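Local atomic coordinates of CELL WALL surface anchor family protein (Streptococcus pneumoniae, PDB entry 3ZGH), a protein that probably mediates adhesion of pneumococci to host cells by binding keratin 10 through its basic MSCRAMM-type binding region. Residues V37-I45 with N76-I86; I113-Y124 with F148-T156. All coordinates share one frame; numbering follows the deposited sequence.

Contact 1 (V37-I45 with N76-I86)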
# COMPACT_ATOMS: atom_id res chain seq x y z
N VAL A 37 13.22 4.11 -4.59
CA VAL A 37 13.80 4.53 -5.85
C VAL A 37 13.39 3.55 -6.93
O VAL A 37 13.61 2.33 -6.81
CB VAL A 37 15.35 4.60 -5.75
CG1 VAL A 37 16.00 4.83 -7.13
CG2 VAL A 37 15.76 5.70 -4.77
N ASP A 38 12.78 4.07 -7.97
CA ASP A 38 12.53 3.26 -9.18
C ASP A 38 13.86 3.10 -9.92
O ASP A 38 14.37 4.09 -10.44
CB ASP A 38 11.48 3.95 -10.06
CG ASP A 38 11.21 3.22 -11.37
OD1 ASP A 38 12.19 2.84 -12.09
OD2 ASP A 38 10.01 3.02 -11.67
N SER A 39 14.40 1.87 -9.94
CA SER A 39 15.71 1.52 -10.54
C SER A 39 15.82 1.78 -12.04
O SER A 39 16.92 1.94 -12.58
CB SER A 39 15.95 0.00 -10.46
OG SER A 39 15.90 -0.52 -9.17
N VAL A 40 14.69 1.72 -12.72
CA VAL A 40 14.71 1.82 -14.17
C VAL A 40 14.79 3.27 -14.58
O VAL A 40 15.58 3.62 -15.45
CB VAL A 40 13.46 1.16 -14.80
CG1 VAL A 40 13.48 1.33 -16.34
CG2 VAL A 40 13.42 -0.31 -14.43
N TYR A 41 13.97 4.12 -13.98
CA TYR A 41 13.91 5.52 -14.39
C TYR A 41 14.71 6.44 -13.45
O TYR A 41 14.84 7.63 -13.71
CB TYR A 41 12.44 5.96 -14.54
CG TYR A 41 11.80 5.28 -15.73
CD1 TYR A 41 12.11 5.68 -17.02
CD2 TYR A 41 10.96 4.19 -15.57
CE1 TYR A 41 11.56 5.03 -18.14
CE2 TYR A 41 10.39 3.53 -16.68
CZ TYR A 41 10.71 3.96 -17.95
OH TYR A 41 10.16 3.30 -19.02
N ARG A 42 15.25 5.88 -12.36
CA ARG A 42 16.10 6.62 -11.41
C ARG A 42 15.36 7.85 -10.91
O ARG A 42 15.87 8.98 -10.96
CB ARG A 42 17.44 6.98 -12.05
CG ARG A 42 18.16 5.75 -12.61
CD ARG A 42 19.62 6.01 -13.00
NE ARG A 42 20.48 4.96 -12.47
CZ ARG A 42 21.38 5.12 -11.50
NH1 ARG A 42 21.60 6.30 -10.95
NH2 ARG A 42 22.09 4.07 -11.09
N VAL A 43 14.15 7.63 -10.42
CA VAL A 43 13.33 8.68 -9.87
C VAL A 43 12.77 8.14 -8.57
O VAL A 43 12.75 6.93 -8.36
CB VAL A 43 12.15 9.05 -10.82
CG1 VAL A 43 12.65 9.72 -12.09
CG2 VAL A 43 11.31 7.81 -11.16
N PRO A 44 12.32 9.03 -7.68
CA PRO A 44 11.68 8.53 -6.46
C PRO A 44 10.33 7.90 -6.76
O PRO A 44 9.67 8.27 -7.73
CB PRO A 44 11.45 9.79 -5.62
CG PRO A 44 12.44 10.80 -6.17
CD PRO A 44 12.52 10.49 -7.66
N ILE A 45 9.93 6.97 -5.91
CA ILE A 45 8.56 6.45 -5.93
C ILE A 45 8.14 6.52 -4.48
O ILE A 45 9.00 6.41 -3.58
CB ILE A 45 8.51 5.02 -6.52
CG1 ILE A 45 7.06 4.53 -6.68
CG2 ILE A 45 9.31 4.02 -5.67
CD1 ILE A 45 6.98 3.27 -7.54
N ASN A 76 9.65 14.06 -12.27
CA ASN A 76 9.83 14.09 -13.71
C ASN A 76 9.95 12.68 -14.26
O ASN A 76 11.03 12.08 -14.26
CB ASN A 76 11.09 14.89 -14.07
CG ASN A 76 11.31 14.95 -15.58
OD1 ASN A 76 10.39 14.66 -16.37
ND2 ASN A 76 12.52 15.32 -15.98
N ILE A 77 8.83 12.13 -14.73
CA ILE A 77 8.86 10.80 -15.33
C ILE A 77 8.42 10.89 -16.79
O ILE A 77 7.82 9.97 -17.34
CB ILE A 77 7.96 9.83 -14.57
CG1 ILE A 77 6.55 10.38 -14.42
CG2 ILE A 77 8.54 9.55 -13.17
CD1 ILE A 77 5.56 9.36 -13.83
N SER A 78 8.73 12.03 -17.42
CA SER A 78 8.25 12.29 -18.77
C SER A 78 8.82 11.25 -19.74
O SER A 78 8.25 11.03 -20.80
CB SER A 78 8.60 13.72 -19.20
OG SER A 78 10.00 13.95 -19.12
N SER A 79 9.92 10.62 -19.39
CA SER A 79 10.50 9.63 -20.29
C SER A 79 9.99 8.19 -20.00
O SER A 79 10.42 7.23 -20.64
CB SER A 79 12.03 9.68 -20.24
OG SER A 79 12.53 8.99 -19.12
N MET A 80 9.05 8.06 -19.07
CA MET A 80 8.51 6.75 -18.75
C MET A 80 7.71 6.24 -19.93
O MET A 80 6.90 6.96 -20.50
CB MET A 80 7.62 6.79 -17.49
CG MET A 80 7.08 5.42 -17.07
SD MET A 80 6.13 5.56 -15.58
CE MET A 80 7.37 5.82 -14.31
N ARG A 81 7.99 5.03 -20.37
CA ARG A 81 7.21 4.46 -21.46
C ARG A 81 5.76 4.12 -21.02
O ARG A 81 5.53 3.69 -19.87
CB ARG A 81 7.94 3.26 -22.08
CG ARG A 81 7.92 1.96 -21.29
CD ARG A 81 8.71 0.84 -22.02
NE ARG A 81 7.99 -0.44 -22.04
CZ ARG A 81 8.15 -1.43 -21.16
NH1 ARG A 81 9.03 -1.32 -20.16
NH2 ARG A 81 7.44 -2.54 -21.26
N PRO A 82 4.78 4.36 -21.90
CA PRO A 82 3.38 4.18 -21.48
C PRO A 82 3.09 2.76 -21.01
O PRO A 82 2.22 2.60 -20.15
CB PRO A 82 2.57 4.46 -22.76
CG PRO A 82 3.48 5.21 -23.67
CD PRO A 82 4.90 4.85 -23.29
N GLY A 83 3.73 1.75 -21.61
CA GLY A 83 3.47 0.36 -21.24
C GLY A 83 4.33 -0.21 -20.12
O GLY A 83 4.17 -1.39 -19.78
N TYR A 84 5.26 0.59 -19.56
CA TYR A 84 5.97 0.21 -18.33
C TYR A 84 4.91 -0.08 -17.30
O TYR A 84 3.87 0.56 -17.32
CB TYR A 84 6.81 1.39 -17.83
CG TYR A 84 7.57 1.19 -16.54
CD1 TYR A 84 8.60 0.27 -16.45
CD2 TYR A 84 7.30 1.99 -15.44
CE1 TYR A 84 9.33 0.13 -15.26
CE2 TYR A 84 8.02 1.85 -14.25
CZ TYR A 84 9.04 0.92 -14.18
OH TYR A 84 9.78 0.79 -13.02
N SER A 85 5.14 -1.00 -16.38
CA SER A 85 4.13 -1.31 -15.39
C SER A 85 4.72 -1.78 -14.06
O SER A 85 5.73 -2.51 -14.06
CB SER A 85 3.19 -2.41 -15.92
OG SER A 85 2.04 -2.49 -15.09
N ILE A 86 4.08 -1.38 -12.96
CA ILE A 86 4.53 -1.80 -11.62
C ILE A 86 3.44 -2.49 -10.79
O ILE A 86 2.26 -2.21 -10.97
CB ILE A 86 5.06 -0.60 -10.80
CG1 ILE A 86 3.99 0.49 -10.68
CG2 ILE A 86 6.34 -0.02 -11.43
CD1 ILE A 86 4.32 1.53 -9.61
O HOH W 1 10.65 0.73 -19.28

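Contact 2 (I113-Y124 with F148-T156)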
# COMPACT_ATOMS: atom_id res chain seq x y z
N ILE A 113 -7.21 2.29 -9.29
CA ILE A 113 -6.36 3.40 -9.65
C ILE A 113 -7.00 4.65 -9.06
O ILE A 113 -8.23 4.84 -9.18
CB ILE A 113 -6.24 3.54 -11.17
CG1 ILE A 113 -5.60 2.27 -11.77
CG2 ILE A 113 -5.43 4.79 -11.55
CD1 ILE A 113 -4.15 2.08 -11.36
N THR A 114 -6.19 5.49 -8.43
CA THR A 114 -6.66 6.76 -7.90
C THR A 114 -5.99 7.91 -8.60
O THR A 114 -4.84 7.79 -9.05
CB THR A 114 -6.39 6.91 -6.39
OG1 THR A 114 -5.03 6.54 -6.12
CG2 THR A 114 -7.34 6.02 -5.57
N ASP A 115 -6.68 9.03 -8.67
CA ASP A 115 -6.09 10.22 -9.26
C ASP A 115 -5.25 10.95 -8.22
O ASP A 115 -5.08 10.49 -7.09
CB ASP A 115 -7.15 11.13 -9.91
CG ASP A 115 -8.08 11.82 -8.90
OD1 ASP A 115 -7.73 11.97 -7.70
OD2 ASP A 115 -9.17 12.26 -9.34
N LYS A 116 -4.69 12.07 -8.62
CA LYS A 116 -3.78 12.84 -7.77
C LYS A 116 -4.40 13.25 -6.41
O LYS A 116 -3.70 13.40 -5.42
CB LYS A 116 -3.34 14.09 -8.56
CG LYS A 116 -2.07 14.73 -8.07
CD LYS A 116 -1.52 15.68 -9.12
CE LYS A 116 -1.32 17.07 -8.58
NZ LYS A 116 -0.48 17.90 -9.50
N ASN A 117 -5.71 13.42 -6.38
CA ASN A 117 -6.39 13.80 -5.15
C ASN A 117 -6.97 12.60 -4.42
O ASN A 117 -7.77 12.75 -3.50
CB ASN A 117 -7.51 14.79 -5.45
CG ASN A 117 -7.05 15.93 -6.32
OD1 ASN A 117 -7.60 16.17 -7.39
ND2 ASN A 117 -6.01 16.62 -5.87
N GLY A 118 -6.59 11.40 -4.84
CA GLY A 118 -7.00 10.21 -4.14
C GLY A 118 -8.37 9.71 -4.54
O GLY A 118 -8.86 8.75 -3.96
N ARG A 119 -8.98 10.32 -5.54
CA ARG A 119 -10.30 9.89 -6.02
C ARG A 119 -10.19 8.68 -6.95
O ARG A 119 -9.32 8.63 -7.79
CB ARG A 119 -10.98 11.03 -6.77
CG ARG A 119 -12.18 11.61 -6.06
CD ARG A 119 -12.69 12.86 -6.77
NE ARG A 119 -11.85 14.02 -6.48
CZ ARG A 119 -11.98 14.80 -5.41
NH1 ARG A 119 -12.92 14.54 -4.50
NH2 ARG A 119 -11.17 15.83 -5.23
N GLN A 120 -11.10 7.73 -6.81
CA GLN A 120 -11.07 6.53 -7.64
C GLN A 120 -11.28 6.84 -9.13
O GLN A 120 -12.19 7.57 -9.49
CB GLN A 120 -12.08 5.48 -7.18
CG GLN A 120 -12.04 4.22 -8.04
CD GLN A 120 -13.11 3.20 -7.70
OE1 GLN A 120 -13.83 2.71 -8.59
NE2 GLN A 120 -13.21 2.85 -6.42
N VAL A 121 -10.43 6.26 -9.97
CA VAL A 121 -10.52 6.41 -11.41
C VAL A 121 -11.15 5.17 -12.03
O VAL A 121 -11.99 5.28 -12.91
CB VAL A 121 -9.11 6.58 -12.06
CG1 VAL A 121 -9.19 6.40 -13.58
CG2 VAL A 121 -8.52 7.93 -11.72
N LEU A 122 -10.69 3.99 -11.62
CA LEU A 122 -11.31 2.75 -12.08
C LEU A 122 -10.96 1.69 -11.07
O LEU A 122 -10.03 1.86 -10.27
CB LEU A 122 -10.82 2.35 -13.48
CG LEU A 122 -9.33 2.03 -13.69
CD1 LEU A 122 -8.95 0.66 -13.18
CD2 LEU A 122 -8.98 2.12 -15.16
N SER A 123 -11.69 0.58 -11.08
CA SER A 123 -11.40 -0.46 -10.12
C SER A 123 -10.95 -1.73 -10.79
O SER A 123 -11.39 -2.04 -11.87
CB SER A 123 -12.65 -0.74 -9.25
OG SER A 123 -13.76 -0.95 -10.08
N TYR A 124 -10.07 -2.46 -10.10
CA TYR A 124 -9.54 -3.73 -10.58
C TYR A 124 -10.04 -4.88 -9.71
O TYR A 124 -10.79 -4.65 -8.77
CB TYR A 124 -8.01 -3.67 -10.53
CG TYR A 124 -7.34 -2.86 -11.64
CD1 TYR A 124 -7.75 -3.00 -12.97
CD2 TYR A 124 -6.28 -1.97 -11.36
CE1 TYR A 124 -7.14 -2.29 -13.98
CE2 TYR A 124 -5.65 -1.25 -12.39
CZ TYR A 124 -6.09 -1.43 -13.70
OH TYR A 124 -5.51 -0.73 -14.77
N PHE A 148 -0.82 5.78 -16.90
CA PHE A 148 -1.52 6.28 -15.71
C PHE A 148 -0.55 6.99 -14.74
O PHE A 148 -0.86 8.07 -14.19
CB PHE A 148 -2.23 5.14 -14.96
CG PHE A 148 -3.55 4.69 -15.60
CD1 PHE A 148 -4.37 5.59 -16.27
CD2 PHE A 148 -3.97 3.36 -15.48
CE1 PHE A 148 -5.59 5.17 -16.81
CE2 PHE A 148 -5.17 2.94 -16.02
CZ PHE A 148 -5.98 3.84 -16.69
N ALA A 149 0.62 6.39 -14.50
CA ALA A 149 1.61 6.96 -13.58
C ALA A 149 1.94 8.39 -14.00
O ALA A 149 2.09 9.28 -13.18
CB ALA A 149 2.87 6.10 -13.58
N LYS A 150 2.00 8.60 -15.31
CA LYS A 150 2.41 9.89 -15.86
C LYS A 150 1.32 10.96 -15.75
O LYS A 150 1.60 12.15 -15.94
CB LYS A 150 2.83 9.73 -17.32
CG LYS A 150 4.10 8.93 -17.50
CD LYS A 150 4.27 8.47 -18.96
CE LYS A 150 4.95 9.52 -19.79
NZ LYS A 150 5.20 9.03 -21.19
N LYS A 151 0.10 10.53 -15.45
CA LYS A 151 -0.97 11.47 -15.16
C LYS A 151 -1.02 11.81 -13.66
O LYS A 151 -1.88 12.56 -13.22
CB LYS A 151 -2.34 10.89 -15.58
CG LYS A 151 -2.54 10.73 -17.13
CD LYS A 151 -3.91 10.12 -17.42
CE LYS A 151 -4.11 9.75 -18.90
NZ LYS A 151 -4.24 10.95 -19.78
N GLY A 152 -0.11 11.26 -12.87
CA GLY A 152 -0.14 11.54 -11.43
C GLY A 152 -1.05 10.56 -10.69
O GLY A 152 -1.44 10.83 -9.56
N TYR A 153 -1.40 9.44 -11.33
CA TYR A 153 -2.29 8.48 -10.68
C TYR A 153 -1.52 7.56 -9.73
O TYR A 153 -0.29 7.40 -9.85
CB TYR A 153 -3.05 7.63 -11.69
CG TYR A 153 -4.04 8.40 -12.56
CD1 TYR A 153 -4.30 9.74 -12.32
CD2 TYR A 153 -4.72 7.77 -13.59
CE1 TYR A 153 -5.22 10.46 -13.11
CE2 TYR A 153 -5.65 8.47 -14.39
CZ TYR A 153 -5.88 9.82 -14.15
OH TYR A 153 -6.78 10.54 -14.90
N GLY A 154 -2.24 6.93 -8.82
CA GLY A 154 -1.62 5.95 -7.94
C GLY A 154 -2.31 4.60 -8.01
O GLY A 154 -3.45 4.47 -8.44
N LEU A 155 -1.60 3.58 -7.57
CA LEU A 155 -2.14 2.24 -7.49
C LEU A 155 -2.46 1.99 -6.01
O LEU A 155 -1.55 2.00 -5.15
CB LEU A 155 -1.08 1.25 -7.98
CG LEU A 155 -1.46 -0.23 -7.95
CD1 LEU A 155 -2.73 -0.49 -8.74
CD2 LEU A 155 -0.31 -1.05 -8.51
N THR A 156 -3.74 1.77 -5.73
CA THR A 156 -4.26 1.82 -4.36
C THR A 156 -4.95 0.50 -4.02
O THR A 156 -5.68 -0.08 -4.86
CB THR A 156 -5.25 3.00 -4.20
OG1 THR A 156 -4.56 4.25 -4.43
CG2 THR A 156 -5.90 3.02 -2.80

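Contact 1 (V37-I45 with N76-I86)
Tyr41 and Tyr84 are brought together by different first torsions: CG of Tyr41 lies anti to its own carbonyl carbon (chi1 -69°), whereas in Tyr84 it is anti to the backbone N. The two side chains form a T-shaped pair, the edge of Tyr41 directed at the face of Tyr84 with the planes at 85°. The edge atom is CE2, which sits over the centre of the Tyr84 ring and lies 3.7 Å from Tyr84 CG. One face of Tyr41 is covered by Met80, whose CA makes a CH-pi contact 4.0 Å from the ring centroid, with CG against CE2 and the sulfur in an oblique Met-aromatic contact; Val40 CG1 lies on the opposite face. Beyond the ring, Tyr41 OH accepts an almost straight bond from Arg81 N at 3.1 Å and shares a water with Arg81 NH1, so the phenol is held at its end as well as along its sides.

The connection between strands 28-38 and 43-53 is a tight beta hairpin with a G1 bulge, in which Arg42 and Val43 both face Asp38. Asp38 organises it: OD1 takes the backbone N-H of Val40, an Asx turn, and that of Tyr41, while OD2 receives the hydroxyl proton of Tyr84 at 2.6 Å, on the syn side but 29° out of the carboxylate plane. Tyr66 also bonds to OD2 and Tyr186 to the Tyr84 hydroxyl, extending this into a network of hydrogen bonds around the buried Asp38 and Tyr84. Beside this network, Val43 CG2 meets Ile77 CG2 of the 77-80 turn at 3.8 Å, the two side chains roughly perpendicular. Farther along the strands, Ile45 and Ile86 touch tip to tip through their CD1 atoms, with Val64 packed against both.

Contact 2 (I113-Y124 with F148-T156)
Tyr153 packs against Ile113, Asp115 and Val121, at the end of the 109-114/120-131 hairpin. With its CG anti to the carbonyl carbon (chi1 -65°), the ring is gripped on both faces: Val121 CG2 makes a CH-pi contact 4.1 Å from the centroid, and Lys151 CB sits over the centre of the opposite face. Ile113 CG2 approaches CD2 of the ring obliquely at 3.7 Å, and Asp115 CB comes to 3.8 Å from CE1 of Tyr153.

Ile113 divides its branches between three partners. Its CG2 serves Tyr153, while CG1, anti to the carbonyl carbon (chi1 -62°), faces CD2 of Phe148, and a second bend carries CD1 to Leu155 CD1 at 3.9 Å. Leu122 CD2 meets the Phe148 ring at CZ, 3.8 Å away, and the Tyr124 hydroxyl lies in the plane of that ring at its edge. Met144 of strand 143-145 touches both Ile113 and Leu155.

On the face opposite Ile113 and Leu155, Thr114 OG1 and Thr156 OG1 are hydrogen-bonded at 2.9 Å, and Thr156 OG1 is also bonded to Thr63, which links three strands. Thr114 and Gly154 form an antiparallel hydrogen-bonded pair, the shorter bond running from Gly154 N to Thr114 O at 2.7 Å. At the strand end, Asp115 OD1 accepts from Asn117 N in an Asx turn, superposed on the type I turn 115-118 that Gly118 N to Asp115 O closes; Arg119 N adds a second bond to OD1 from the opposite face of the carboxylate.

Val121 and Leu122 face Ile113 as a classic beta bulge. Across from them Gly152, with its positive phi, forms a Schellman motif, where a capped helical turn leads into strand 154-162 of the antiparallel sheet of this MSCRAMM domain.

From the N terminus, strand 28-38 turns through 39-42 into strand 43-53, and contact 1 brings this hairpin against 76-86, closing a loop of 30 residues that includes strand 57-65. The chain then runs on to strand 109-114, so contact 2 opens only after contact 1 has closed: the two are in series and neither nest nor cross. Contact 2 closes a second loop, of 23 residues, by pairing strand 109-114 with strand 154-162. Both reach the same seven-stranded sheet, with centres about 16 Å apart. They touch where Lys150 NZ probably bonds to Met80 O and where Ile77 CD1 packs against Ala149 O, joining the 76-86 loop to the turn after helix 146-149.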